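Long-range contacts in endo-beta-1,4-glucanase (Ampullaria crossean, PDB 5XBU), which probably hydrolyses internal beta-1,4-glucosidic bonds of cellulose: residues Ala97-Asn102 / Ala152-Asn157; Thr85-Phe90 / Glu159-Glu164; Gln54-Ala59 / Val147-Ala152; Cys81-Pro86 / Pro103-Val108; Pro23-Thr28 / Tyr137-Asp142. All coordinates share one frame; numbering follows the deposited sequence.

Interaction 1: residues Ala97-Asn102 / Ala152-Asn157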
# COMPACT_ATOMS: atom_id res chain seq x y z
N ALA A 97 -9.53 8.14 13.33
CA ALA A 97 -9.53 9.29 12.45
C ALA A 97 -8.23 10.06 12.63
O ALA A 97 -7.88 10.42 13.76
CB ALA A 97 -10.73 10.20 12.76
N PRO A 98 -7.51 10.38 11.56
CA PRO A 98 -6.20 11.00 11.73
C PRO A 98 -6.31 12.48 12.05
O PRO A 98 -7.37 13.10 11.85
CB PRO A 98 -5.53 10.77 10.37
CG PRO A 98 -6.69 10.73 9.43
CD PRO A 98 -7.77 10.01 10.16
N PRO A 99 -5.23 13.09 12.54
CA PRO A 99 -5.28 14.51 12.93
C PRO A 99 -5.41 15.47 11.76
O PRO A 99 -5.92 16.59 11.95
CB PRO A 99 -3.94 14.72 13.65
CG PRO A 99 -3.04 13.65 13.06
CD PRO A 99 -3.95 12.47 12.94
N ASN A 100 -4.97 15.08 10.56
CA ASN A 100 -5.11 15.91 9.38
C ASN A 100 -5.25 14.98 8.18
O ASN A 100 -5.10 13.76 8.30
CB ASN A 100 -3.97 16.90 9.22
CG ASN A 100 -2.66 16.21 8.94
OD1 ASN A 100 -2.52 15.50 7.95
ND2 ASN A 100 -1.71 16.36 9.83
N HIS A 101 -5.58 15.58 7.05
CA HIS A 101 -5.75 14.84 5.80
C HIS A 101 -4.68 15.18 4.78
O HIS A 101 -4.91 15.08 3.58
CB HIS A 101 -7.14 15.05 5.21
CG HIS A 101 -8.24 14.65 6.13
ND1 HIS A 101 -9.56 14.94 5.87
CD2 HIS A 101 -8.22 14.00 7.32
CE1 HIS A 101 -10.30 14.47 6.86
NE2 HIS A 101 -9.52 13.90 7.76
N ASN A 102 -3.50 15.55 5.22
CA ASN A 102 -2.42 15.80 4.28
C ASN A 102 -2.16 14.52 3.47
O ASN A 102 -2.04 13.44 4.06
CB ASN A 102 -1.11 16.12 5.01
CG ASN A 102 -1.13 17.40 5.80
OD1 ASN A 102 -1.95 18.29 5.58
ND2 ASN A 102 -0.21 17.50 6.74
N ALA A 152 4.68 8.97 12.84
CA ALA A 152 4.90 10.42 12.73
C ALA A 152 3.80 11.13 11.94
O ALA A 152 3.62 12.34 12.13
CB ALA A 152 6.25 10.71 12.10
N LEU A 153 3.11 10.42 11.05
CA LEU A 153 1.91 10.93 10.38
C LEU A 153 0.69 10.88 11.29
O LEU A 153 -0.33 11.49 10.97
CB LEU A 153 1.60 10.09 9.12
CG LEU A 153 2.67 10.02 8.04
CD1 LEU A 153 2.30 8.99 7.00
CD2 LEU A 153 2.91 11.37 7.38
N HIS A 154 0.76 10.10 12.38
CA HIS A 154 -0.38 9.82 13.26
C HIS A 154 -1.50 9.11 12.52
O HIS A 154 -2.69 9.33 12.78
CB HIS A 154 -0.86 11.05 14.00
CG HIS A 154 0.25 11.73 14.74
ND1 HIS A 154 0.91 11.13 15.79
CD2 HIS A 154 0.88 12.90 14.52
CE1 HIS A 154 1.86 11.93 16.22
NE2 HIS A 154 1.87 13.01 15.47
N TRP A 155 -1.12 8.25 11.59
CA TRP A 155 -2.09 7.45 10.84
C TRP A 155 -2.30 6.13 11.58
O TRP A 155 -1.36 5.35 11.74
CB TRP A 155 -1.57 7.17 9.44
CG TRP A 155 -1.68 8.30 8.47
CD1 TRP A 155 -1.92 9.62 8.75
CD2 TRP A 155 -1.56 8.22 7.04
NE1 TRP A 155 -1.96 10.36 7.60
CE2 TRP A 155 -1.73 9.52 6.53
CE3 TRP A 155 -1.35 7.16 6.14
CZ2 TRP A 155 -1.69 9.80 5.16
CZ3 TRP A 155 -1.32 7.43 4.80
CH2 TRP A 155 -1.50 8.73 4.30
N ASP A 156 -3.53 5.90 12.01
CA ASP A 156 -3.96 4.65 12.64
C ASP A 156 -4.93 3.98 11.66
O ASP A 156 -6.15 4.14 11.73
CB ASP A 156 -4.62 4.92 13.97
CG ASP A 156 -5.05 3.65 14.67
OD1 ASP A 156 -4.69 2.54 14.23
OD2 ASP A 156 -5.78 3.78 15.66
N ASN A 157 -4.36 3.23 10.72
CA ASN A 157 -5.11 2.53 9.69
C ASN A 157 -6.17 3.40 9.01
O ASN A 157 -7.31 2.96 8.85
CB ASN A 157 -5.74 1.26 10.23
CG ASN A 157 -4.79 0.31 10.87
OD1 ASN A 157 -3.58 0.42 10.73
ND2 ASN A 157 -5.35 -0.68 11.58
O HOH W 1 -1.79 13.09 6.73
O HOH W 2 -2.83 12.92 9.96
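Pro99 and His154 meet with their side chains crossing at about a right angle. Pro99 CG lies 3.5 Å from His154 CB, and Pro99 CD lies 3.4 Å from the carbonyl His154 O, which means the proline leans chiefly on the root of the histidine and meets its ring only obliquely. Beside it, Pro98 CB approaches Trp155 CD1 obliquely at 4.1 Å. The Trp155 bond to CB leads away from the 97-102 segment, but with CG beside the backbone N (chi1 -77°) the indole turns back so that CD1 and CZ2 meet that segment. Leu153 CD1 sits above the centre of one indole face, while Asn102 O faces the rim of the ring at CZ2, near its plane. In that plane too, one water accepts the indole N-H of Trp155 NE1 at 2.9 Å and can donate to Asn100 OD1 or Asn102 O. A second water accepts from Asn100 N at 3.1 Å and can donate to Leu153 O. Asn100 OD1 also takes the amide of Asn102 N at 2.9 Å with an N-H...O angle of 160°, closing an Asx turn. Trp155 packs further on Leu84, Pro86 and Val104. The contact thus joins two surface loops against strands 81-86 and 104-108 of what is, by family, a double-psi beta-barrel.

Interaction 2: residues Thr85-Phe90 / Glu159-Glu164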
# COMPACT_ATOMS: atom_id res chain seq x y z
N THR A 85 -4.64 9.83 0.30
CA THR A 85 -5.24 10.99 0.95
C THR A 85 -6.28 10.53 1.95
O THR A 85 -7.29 9.94 1.55
CB THR A 85 -5.89 11.92 -0.06
OG1 THR A 85 -4.96 12.29 -1.07
CG2 THR A 85 -6.40 13.19 0.60
N PRO A 86 -6.09 10.77 3.25
CA PRO A 86 -7.11 10.36 4.21
C PRO A 86 -8.46 11.00 3.91
O PRO A 86 -8.54 12.18 3.56
CB PRO A 86 -6.57 10.85 5.57
CG PRO A 86 -5.06 10.87 5.34
CD PRO A 86 -4.91 11.36 3.93
N THR A 87 -9.53 10.23 4.14
CA THR A 87 -10.89 10.75 4.06
C THR A 87 -11.40 11.24 5.42
O THR A 87 -12.42 11.93 5.47
CB THR A 87 -11.83 9.63 3.60
OG1 THR A 87 -11.74 8.60 4.58
CG2 THR A 87 -11.48 9.13 2.21
N GLY A 88 -10.76 10.84 6.50
CA GLY A 88 -11.32 10.94 7.84
C GLY A 88 -11.93 9.66 8.35
O GLY A 88 -12.29 9.57 9.52
N GLY A 89 -12.10 8.69 7.47
CA GLY A 89 -12.68 7.42 7.83
C GLY A 89 -11.66 6.41 8.32
O GLY A 89 -10.45 6.62 8.26
N PHE A 90 -12.20 5.28 8.77
CA PHE A 90 -11.45 4.14 9.28
C PHE A 90 -12.46 3.02 9.49
O PHE A 90 -13.67 3.25 9.53
CB PHE A 90 -10.68 4.47 10.57
CG PHE A 90 -11.58 4.95 11.67
CD1 PHE A 90 -11.94 6.28 11.74
CD2 PHE A 90 -12.08 4.06 12.60
CE1 PHE A 90 -12.77 6.73 12.76
CE2 PHE A 90 -12.93 4.50 13.61
CZ PHE A 90 -13.25 5.83 13.69
N GLU A 159 -8.65 5.16 6.41
CA GLU A 159 -9.24 5.07 5.08
C GLU A 159 -8.69 6.19 4.21
O GLU A 159 -8.57 7.34 4.66
CB GLU A 159 -10.76 5.23 5.22
CG GLU A 159 -11.55 5.08 3.94
CD GLU A 159 -13.04 5.33 4.21
OE1 GLU A 159 -13.86 4.40 3.99
OE2 GLU A 159 -13.38 6.46 4.62
N VAL A 160 -8.34 5.88 2.96
CA VAL A 160 -7.76 6.87 2.07
C VAL A 160 -8.40 6.74 0.69
O VAL A 160 -8.93 5.69 0.33
CB VAL A 160 -6.23 6.71 1.94
CG1 VAL A 160 -5.56 6.81 3.32
CG2 VAL A 160 -5.87 5.35 1.30
N THR A 161 -8.31 7.81 -0.09
CA THR A 161 -8.41 7.67 -1.53
C THR A 161 -7.00 7.46 -2.10
O THR A 161 -6.01 7.89 -1.50
CB THR A 161 -9.09 8.86 -2.21
OG1 THR A 161 -8.38 10.08 -1.94
CG2 THR A 161 -10.55 8.99 -1.76
N TRP A 162 -6.92 6.74 -3.23
CA TRP A 162 -5.61 6.36 -3.75
C TRP A 162 -5.54 6.64 -5.24
O TRP A 162 -6.52 6.50 -5.98
CB TRP A 162 -5.29 4.88 -3.45
CG TRP A 162 -5.89 3.88 -4.41
CD1 TRP A 162 -7.16 3.35 -4.45
CD2 TRP A 162 -5.19 3.27 -5.51
NE1 TRP A 162 -7.29 2.49 -5.50
CE2 TRP A 162 -6.10 2.43 -6.17
CE3 TRP A 162 -3.88 3.37 -6.00
CZ2 TRP A 162 -5.74 1.67 -7.27
CZ3 TRP A 162 -3.52 2.62 -7.07
CH2 TRP A 162 -4.45 1.78 -7.71
N GLU A 163 -4.35 7.03 -5.70
CA GLU A 163 -4.09 7.09 -7.13
C GLU A 163 -2.61 6.89 -7.37
O GLU A 163 -1.78 7.21 -6.52
CB GLU A 163 -4.50 8.40 -7.80
CG GLU A 163 -3.83 9.60 -7.16
CD GLU A 163 -4.11 10.93 -7.87
OE1 GLU A 163 -3.83 11.99 -7.27
OE2 GLU A 163 -4.57 10.91 -9.01
N GLU A 164 -2.28 6.38 -8.54
CA GLU A 164 -0.88 6.29 -8.95
C GLU A 164 -0.40 7.67 -9.38
O GLU A 164 -1.13 8.42 -10.02
CB GLU A 164 -0.69 5.35 -10.12
CG GLU A 164 -0.58 3.94 -9.71
CD GLU A 164 -0.26 2.99 -10.86
OE1 GLU A 164 0.23 3.39 -11.95
OE2 GLU A 164 -0.47 1.80 -10.62
O HOH W 3 -4.77 10.57 -3.22
O HOH W 4 -8.90 8.69 7.08
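Thr85 and Thr161 are paired through both backbone groups: Thr85 N donates to Thr161 O at 3.0 Å, and Thr161 N returns a bond to Thr85 O at 2.9 Å. They form the hydrogen-bonded pair of an antiparallel register, with their side chains side by side and pointing the same way. Past it, Thr87 N donates to Glu159 O and Glu159 N donates to Gly89 O, the latter from well above the carbonyl plane. Weaker CA-H...O contacts fill the intervals, Val160 CA approaching Thr85 O and Pro86 CA approaching Glu159 O at 3.4 Å.

Polar side-chain bonds centre on Glu159. With CG anti to the backbone N (chi1 -177°) and the chain extended beyond it, the carboxylate reaches Thr87, whose OG1 donates to the anti lone pair of OE2 at 2.7 Å. The same oxygen accepts from Leu8 N, while OE1 is held by Tyr137 OH and Cys9 N, leaving this buried group little freedom to turn. Thr87 OG1 in turn accepts from Gly89 N at 2.9 Å. A side chain on Gly89 would collide with Glu159 OE2. One water accepts from Gly88 N and donates to Gly89 O and Glu159 O, bridging the turn to the strand.

Apolar contact is modest: Thr87 CG2 touches Thr161 CG2 at 4.1 Å. An antiparallel strand pair of the double-psi beta-barrel, 81-86 against 160-165, here runs out into an ST turn.

Interaction 3: residues Gln54-Ala59 / Val147-Ala152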
# COMPACT_ATOMS: atom_id res chain seq x y z
N GLN A 54 13.14 3.33 6.06
CA GLN A 54 12.99 4.67 6.61
C GLN A 54 11.94 5.52 5.91
O GLN A 54 11.36 6.43 6.54
CB GLN A 54 14.32 5.43 6.50
CG GLN A 54 15.44 4.85 7.33
CD GLN A 54 16.80 5.34 6.87
OE1 GLN A 54 16.97 5.81 5.75
NE2 GLN A 54 17.78 5.21 7.76
N LYS A 55 11.76 5.33 4.61
CA LYS A 55 10.97 6.23 3.77
C LYS A 55 9.52 5.79 3.71
O LYS A 55 9.12 4.82 4.35
CB LYS A 55 11.60 6.38 2.40
CG LYS A 55 12.91 7.13 2.44
CD LYS A 55 13.30 7.60 1.06
CE LYS A 55 14.56 8.39 1.07
NZ LYS A 55 14.80 8.96 -0.27
N HIS A 56 8.72 6.55 2.95
CA HIS A 56 7.31 6.24 2.74
C HIS A 56 7.23 5.17 1.64
O HIS A 56 7.16 5.48 0.45
CB HIS A 56 6.57 7.49 2.32
CG HIS A 56 6.49 8.51 3.38
ND1 HIS A 56 6.54 9.86 3.10
CD2 HIS A 56 6.34 8.41 4.72
CE1 HIS A 56 6.46 10.55 4.24
NE2 HIS A 56 6.33 9.69 5.24
N VAL A 57 7.27 3.92 2.09
CA VAL A 57 7.21 2.77 1.21
C VAL A 57 6.09 1.85 1.69
O VAL A 57 5.68 1.86 2.86
CB VAL A 57 8.59 2.06 1.11
CG1 VAL A 57 9.60 2.99 0.44
CG2 VAL A 57 9.09 1.55 2.46
N THR A 58 5.59 1.05 0.76
CA THR A 58 4.42 0.24 1.00
C THR A 58 4.55 -1.16 0.39
O THR A 58 5.24 -1.37 -0.62
CB THR A 58 3.15 0.97 0.48
OG1 THR A 58 1.97 0.23 0.78
CG2 THR A 58 3.14 1.25 -1.02
N ALA A 59 3.81 -2.07 1.00
CA ALA A 59 3.50 -3.41 0.51
C ALA A 59 2.01 -3.44 0.19
O ALA A 59 1.18 -3.62 1.09
CB ALA A 59 3.84 -4.45 1.57
N VAL A 147 10.80 2.69 11.37
CA VAL A 147 11.41 3.80 12.12
C VAL A 147 10.37 4.82 12.58
O VAL A 147 10.70 5.97 12.92
CB VAL A 147 12.57 4.45 11.35
CG1 VAL A 147 13.56 3.40 10.94
CG2 VAL A 147 12.08 5.25 10.14
N GLY A 148 9.11 4.41 12.62
CA GLY A 148 8.08 5.30 13.11
C GLY A 148 7.60 6.33 12.11
O GLY A 148 6.96 7.31 12.52
N GLN A 149 7.86 6.12 10.81
CA GLN A 149 7.49 7.14 9.83
C GLN A 149 5.98 7.26 9.65
O GLN A 149 5.48 8.33 9.27
CB GLN A 149 8.18 6.88 8.49
CG GLN A 149 7.87 5.53 7.78
CD GLN A 149 8.85 4.42 8.16
OE1 GLN A 149 9.07 4.12 9.34
NE2 GLN A 149 9.48 3.83 7.14
N VAL A 150 5.24 6.18 9.90
CA VAL A 150 3.77 6.24 9.85
C VAL A 150 3.24 6.76 11.18
O VAL A 150 2.30 7.56 11.20
CB VAL A 150 3.15 4.89 9.47
CG1 VAL A 150 1.64 5.05 9.31
CG2 VAL A 150 3.75 4.42 8.17
N GLU A 151 3.87 6.37 12.30
CA GLU A 151 3.52 6.95 13.59
C GLU A 151 3.66 8.46 13.54
O GLU A 151 2.83 9.18 14.12
CB GLU A 151 4.43 6.37 14.67
CG GLU A 151 4.23 6.98 16.05
CD GLU A 151 2.87 6.66 16.65
OE1 GLU A 151 2.24 5.68 16.19
OE2 GLU A 151 2.45 7.38 17.59
N ALA A 152 4.68 8.97 12.84
CA ALA A 152 4.90 10.42 12.73
C ALA A 152 3.80 11.13 11.94
O ALA A 152 3.62 12.34 12.13
CB ALA A 152 6.25 10.71 12.10
O HOH W 5 6.53 10.45 7.86
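Gln149 turns its amide toward the backbone of Lys55, NE2 donating to Lys55 O at 3.0 Å along a nearly straight N-H (171°). The acceptor lies almost in the amide plane, although the donor is tilted from the plane of the carbonyl it meets. Two bends bring the group there: CG stands between the backbone N and the carbonyl carbon (chi1 60°), and a second turn at chi2 (-91°) folds the chain across the end of the helix 50-54. NE2 also donates to Leu53 O, and OE1 accepts from Val147 N at 3.0 Å in its own carbonyl plane. A leucine in place of Gln149 would probably leave Lys55 O and Leu53 O without this donor, Val147 N without this acceptor, and the loop freer to shift.

Val147 adds an apolar touch, its CG2 branch resting 3.7 Å from Gln54 CA. His56, the centre of an inverse gamma turn, directs its imidazole toward the loop; a water lying in the ring plane is 2.7 Å from His56 NE2 and donates to Gln149 O at 2.8 Å. Elsewhere the His56 ring meets that of Phe106, and its backbone pairs with Met107, tying the turn to the barrel. Lys55 NZ makes a salt bridge with Asp170 and a hydrogen bond with Asn174.

The chemistry is therefore mainly polar: three bonds, to Lys55 O, Leu53 O and Val147 N, fix the rotation of one glutamine amide and fasten a surface loop to the C-terminal end of helix 50-54 and the residue just after it.

Interaction 4: residues Cys81-Pro86 / Pro103-Val108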
# COMPACT_ATOMS: atom_id res chain seq x y z
N CYS A 81 4.50 4.59 -7.55
CA CYS A 81 4.14 5.41 -6.41
C CYS A 81 2.64 5.67 -6.39
O CYS A 81 1.98 5.79 -7.43
CB CYS A 81 4.90 6.74 -6.42
SG CYS A 81 6.64 6.50 -5.95
N VAL A 82 2.11 5.74 -5.18
CA VAL A 82 0.70 6.00 -4.95
C VAL A 82 0.57 7.17 -3.97
O VAL A 82 1.28 7.23 -2.96
CB VAL A 82 -0.06 4.75 -4.44
CG1 VAL A 82 -0.11 3.68 -5.53
CG2 VAL A 82 0.47 4.21 -3.15
N ARG A 83 -0.33 8.09 -4.28
CA ARG A 83 -0.68 9.16 -3.35
C ARG A 83 -1.90 8.70 -2.59
O ARG A 83 -2.90 8.29 -3.20
CB ARG A 83 -0.99 10.46 -4.09
CG ARG A 83 -1.42 11.56 -3.12
CD ARG A 83 -1.64 12.90 -3.77
NE ARG A 83 -0.40 13.45 -4.32
CZ ARG A 83 -0.19 13.64 -5.61
NH1 ARG A 83 -1.13 13.34 -6.49
NH2 ARG A 83 0.97 14.15 -6.02
N LEU A 84 -1.80 8.73 -1.26
CA LEU A 84 -2.86 8.32 -0.37
C LEU A 84 -3.35 9.53 0.41
O LEU A 84 -2.55 10.21 1.07
CB LEU A 84 -2.38 7.23 0.59
CG LEU A 84 -1.73 6.01 -0.08
CD1 LEU A 84 -1.44 4.95 0.96
CD2 LEU A 84 -2.62 5.45 -1.18
N THR A 85 -4.64 9.83 0.30
CA THR A 85 -5.24 10.99 0.95
C THR A 85 -6.28 10.53 1.95
O THR A 85 -7.29 9.94 1.55
CB THR A 85 -5.89 11.92 -0.06
OG1 THR A 85 -4.96 12.29 -1.07
CG2 THR A 85 -6.40 13.19 0.60
N PRO A 86 -6.09 10.77 3.25
CA PRO A 86 -7.11 10.36 4.21
C PRO A 86 -8.46 11.00 3.91
O PRO A 86 -8.54 12.18 3.56
CB PRO A 86 -6.57 10.85 5.57
CG PRO A 86 -5.06 10.87 5.34
CD PRO A 86 -4.91 11.36 3.93
N PRO A 103 -2.03 14.62 2.15
CA PRO A 103 -1.71 13.44 1.36
C PRO A 103 -0.26 13.03 1.57
O PRO A 103 0.59 13.84 1.96
CB PRO A 103 -1.94 13.91 -0.08
CG PRO A 103 -1.75 15.38 -0.05
CD PRO A 103 -2.14 15.84 1.33
N VAL A 104 0.01 11.76 1.33
CA VAL A 104 1.37 11.24 1.40
C VAL A 104 1.56 10.27 0.24
O VAL A 104 0.69 9.45 -0.04
CB VAL A 104 1.66 10.55 2.75
CG1 VAL A 104 3.08 10.08 2.82
CG2 VAL A 104 1.37 11.49 3.95
N VAL A 105 2.70 10.39 -0.42
CA VAL A 105 3.10 9.51 -1.52
C VAL A 105 3.98 8.39 -0.99
O VAL A 105 4.97 8.64 -0.29
CB VAL A 105 3.81 10.31 -2.63
CG1 VAL A 105 4.33 9.38 -3.74
CG2 VAL A 105 2.91 11.39 -3.22
N PHE A 106 3.63 7.16 -1.36
CA PHE A 106 4.38 5.97 -0.97
C PHE A 106 4.85 5.24 -2.23
O PHE A 106 4.11 5.16 -3.22
CB PHE A 106 3.53 5.00 -0.16
CG PHE A 106 3.06 5.56 1.16
CD1 PHE A 106 1.95 6.38 1.21
CD2 PHE A 106 3.74 5.28 2.34
CE1 PHE A 106 1.51 6.92 2.41
CE2 PHE A 106 3.32 5.82 3.55
CZ PHE A 106 2.20 6.65 3.57
N MET A 107 6.03 4.65 -2.17
CA MET A 107 6.53 3.81 -3.26
C MET A 107 6.34 2.34 -2.94
O MET A 107 6.62 1.88 -1.82
CB MET A 107 8.00 4.12 -3.53
CG MET A 107 8.53 3.38 -4.77
SD MET A 107 10.11 4.03 -5.35
CE MET A 107 11.20 3.45 -4.03
N VAL A 108 5.89 1.58 -3.94
CA VAL A 108 5.73 0.14 -3.82
C VAL A 108 7.10 -0.53 -3.82
O VAL A 108 7.82 -0.48 -4.83
CB VAL A 108 4.89 -0.41 -4.98
CG1 VAL A 108 4.81 -1.90 -4.90
CG2 VAL A 108 3.51 0.27 -5.00
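Leu84 and Phe106 cross at about a right angle, the leucine fitting its CG and CD1 against one side of the ring, with Leu84 CD1 3.7 Å from Phe106 CD1. Val82 CG2 lies by Phe106 CB. The face of Val82, Leu84, Val104 and Phe106 is wholly apolar; Leu84 and Val82 also reach Phe141, and Phe106 meets Leu143, as the barrel interior fills.

On the other face Val105 spreads its two methyls: CG1 presses on Cys81 CB at 3.8 Å, and CG2 lies near CB and NE of Arg83 in the conformer modelled here. Cys81 SG then settles 3.7 Å from Met107 CB. This sulfur is in a disulfide with Cys167, while Arg83, again in that conformer, forms a salt bridge with Glu163.

Between the faces four antiparallel backbone bonds join the pairs Val82-Phe106 and Leu84-Val104, with Phe106 N 2.8 Å from Val82 O. The strands diverge from exactly antiparallel, their directions 148° apart, as expected in a curled sheet. Apolar bulk on one face and a mixed face of valine, methionine, arginine and disulfide sulfur on the other imply that burial and backbone bonding hold this antiparallel strand pair together.

Interaction 5: residues Pro23-Thr28 / Tyr137-Asp142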
# COMPACT_ATOMS: atom_id res chain seq x y z
N PRO A 23 -11.48 6.00 -6.05
CA PRO A 23 -11.45 4.73 -5.33
C PRO A 23 -10.77 4.90 -3.97
O PRO A 23 -9.79 5.63 -3.83
CB PRO A 23 -10.60 3.85 -6.24
CG PRO A 23 -9.64 4.81 -6.87
CD PRO A 23 -10.48 6.05 -7.13
N CYS A 24 -11.30 4.18 -2.99
CA CYS A 24 -10.68 4.14 -1.68
C CYS A 24 -9.81 2.91 -1.49
O CYS A 24 -9.95 1.90 -2.17
CB CYS A 24 -11.74 4.23 -0.60
SG CYS A 24 -12.66 5.77 -0.79
N ALA A 25 -8.91 3.02 -0.52
CA ALA A 25 -8.07 1.94 -0.07
C ALA A 25 -8.10 1.91 1.44
O ALA A 25 -8.22 2.96 2.10
CB ALA A 25 -6.64 2.10 -0.54
N SER A 26 -7.96 0.71 1.99
CA SER A 26 -7.61 0.57 3.39
C SER A 26 -6.10 0.60 3.55
O SER A 26 -5.34 0.38 2.59
CB SER A 26 -8.21 -0.71 3.96
OG SER A 26 -8.05 -1.82 3.08
N THR A 27 -5.67 0.90 4.78
CA THR A 27 -4.26 0.91 5.12
C THR A 27 -4.06 0.25 6.47
O THR A 27 -4.93 0.27 7.34
CB THR A 27 -3.64 2.33 5.12
OG1 THR A 27 -4.09 3.07 6.26
CG2 THR A 27 -3.91 3.12 3.86
N THR A 28 -2.86 -0.32 6.65
CA THR A 28 -2.34 -0.77 7.93
C THR A 28 -0.87 -0.36 7.99
O THR A 28 -0.34 0.24 7.04
CB THR A 28 -2.53 -2.29 8.15
OG1 THR A 28 -2.02 -3.01 7.03
CG2 THR A 28 -3.98 -2.68 8.38
N TYR A 137 -12.80 -2.59 0.25
CA TYR A 137 -11.84 -1.81 -0.52
C TYR A 137 -11.22 -2.64 -1.63
O TYR A 137 -10.87 -3.81 -1.43
CB TYR A 137 -10.73 -1.23 0.38
CG TYR A 137 -11.32 -0.35 1.45
CD1 TYR A 137 -11.71 0.94 1.16
CD2 TYR A 137 -11.50 -0.84 2.73
CE1 TYR A 137 -12.31 1.75 2.13
CE2 TYR A 137 -12.10 -0.04 3.72
CZ TYR A 137 -12.47 1.25 3.40
OH TYR A 137 -13.07 2.00 4.41
N GLU A 138 -11.03 -2.01 -2.78
CA GLU A 138 -10.45 -2.70 -3.94
C GLU A 138 -8.95 -2.95 -3.83
O GLU A 138 -8.41 -3.68 -4.67
CB GLU A 138 -10.72 -1.94 -5.24
CG GLU A 138 -10.00 -0.64 -5.35
CD GLU A 138 -10.10 0.03 -6.69
OE1 GLU A 138 -10.92 -0.41 -7.54
OE2 GLU A 138 -9.31 0.98 -6.93
N VAL A 139 -8.28 -2.30 -2.89
CA VAL A 139 -6.85 -2.43 -2.72
C VAL A 139 -6.54 -2.07 -1.28
O VAL A 139 -7.28 -1.32 -0.63
CB VAL A 139 -6.07 -1.54 -3.72
CG1 VAL A 139 -6.25 -0.08 -3.45
CG2 VAL A 139 -4.61 -1.92 -3.81
N HIS A 140 -5.43 -2.61 -0.78
CA HIS A 140 -4.92 -2.35 0.55
C HIS A 140 -3.46 -1.94 0.45
O HIS A 140 -2.70 -2.54 -0.30
CB HIS A 140 -5.04 -3.58 1.42
CG HIS A 140 -4.68 -3.33 2.84
ND1 HIS A 140 -5.57 -2.71 3.69
CD2 HIS A 140 -3.53 -3.55 3.52
CE1 HIS A 140 -4.96 -2.57 4.85
NE2 HIS A 140 -3.73 -3.07 4.78
N PHE A 141 -3.05 -0.96 1.25
CA PHE A 141 -1.65 -0.54 1.35
C PHE A 141 -1.15 -0.78 2.77
O PHE A 141 -1.61 -0.11 3.70
CB PHE A 141 -1.44 0.90 0.90
CG PHE A 141 -1.77 1.08 -0.54
CD1 PHE A 141 -0.89 0.61 -1.53
CD2 PHE A 141 -2.97 1.66 -0.95
CE1 PHE A 141 -1.21 0.71 -2.87
CE2 PHE A 141 -3.27 1.77 -2.30
CZ PHE A 141 -2.40 1.30 -3.26
N ASP A 142 -0.21 -1.70 2.93
CA ASP A 142 0.47 -1.90 4.20
C ASP A 142 1.67 -0.97 4.21
O ASP A 142 2.50 -1.00 3.30
CB ASP A 142 0.88 -3.37 4.35
CG ASP A 142 0.91 -3.84 5.79
OD1 ASP A 142 0.66 -3.04 6.70
OD2 ASP A 142 1.19 -5.05 5.96
O HOH W 6 -12.20 0.59 -2.85
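His140 lays its ring along the strand 23-28, meeting Ser26 and Thr28 at its edge. Its CB lies 3.9 Å from Ser26 OG, and because CG is anti to the backbone N (chi1 -174°) the ring runs alongside the neighbouring strand. CG comes nearest to Ser26 OG and Ser26 O. ND1 shares a 2.7 Å hydrogen bond with Ser26 OG, which lies in the ring plane and has a second partner in Asn133. CE1 presses on the backbone at Thr27 C, 3.4 Å away, and CD2 is 3.9 Å from Thr28 OG1. At the far corner NE2 donates to Thr28 OG1 at 2.8 Å, again in the plane of the ring. Thr28 OG1 donates in turn to Asp142 OD1 at 2.7 Å, meeting that oxygen from above the carboxylate plane. Were His140 replaced by alanine, Ser26 OG and Thr28 OG1 would probably both lose a hydrogen-bond partner, and a gap would be likely to open beside Thr27.

Segments 23-28 and 140-142 run parallel, their directions 27° apart, in keeping with the double-psi beta-barrel. Phe141 N donates to Ser26 O and Thr28 N to Phe141 O, so that Phe141 bonds to the residues flanking Thr27, the pattern of a parallel pair.

Tyr137 brings one face over the backbone at Ala25 O and Ser26 N and sets its edge against Cys24 CB at 3.7 Å. Ala25 CB touches Val139 CG1 and the edge of the Phe141 ring.

Interactions 2, 4 and 5 are buried strand pairings of one curled sheet, whereas interactions 1 and 3 lie at the surface, where loops meet. Interactions 2 and 4 share strand 81-86, which is flanked on one edge by 160-165 and on the other by 104-108; interaction 5 adds a parallel pair, joined to interaction 2 by a probable hydrogen bond between Val160 O and Ala25 N. The chemistry follows place: interaction 4 is largely apolar, interactions 2 and 5 add largely buried side-chain hydrogen bonds, and the surface contacts rely more on waters, with a single direct hydrogen bond in interaction 3. Interactions 1 and 3 share Ala152.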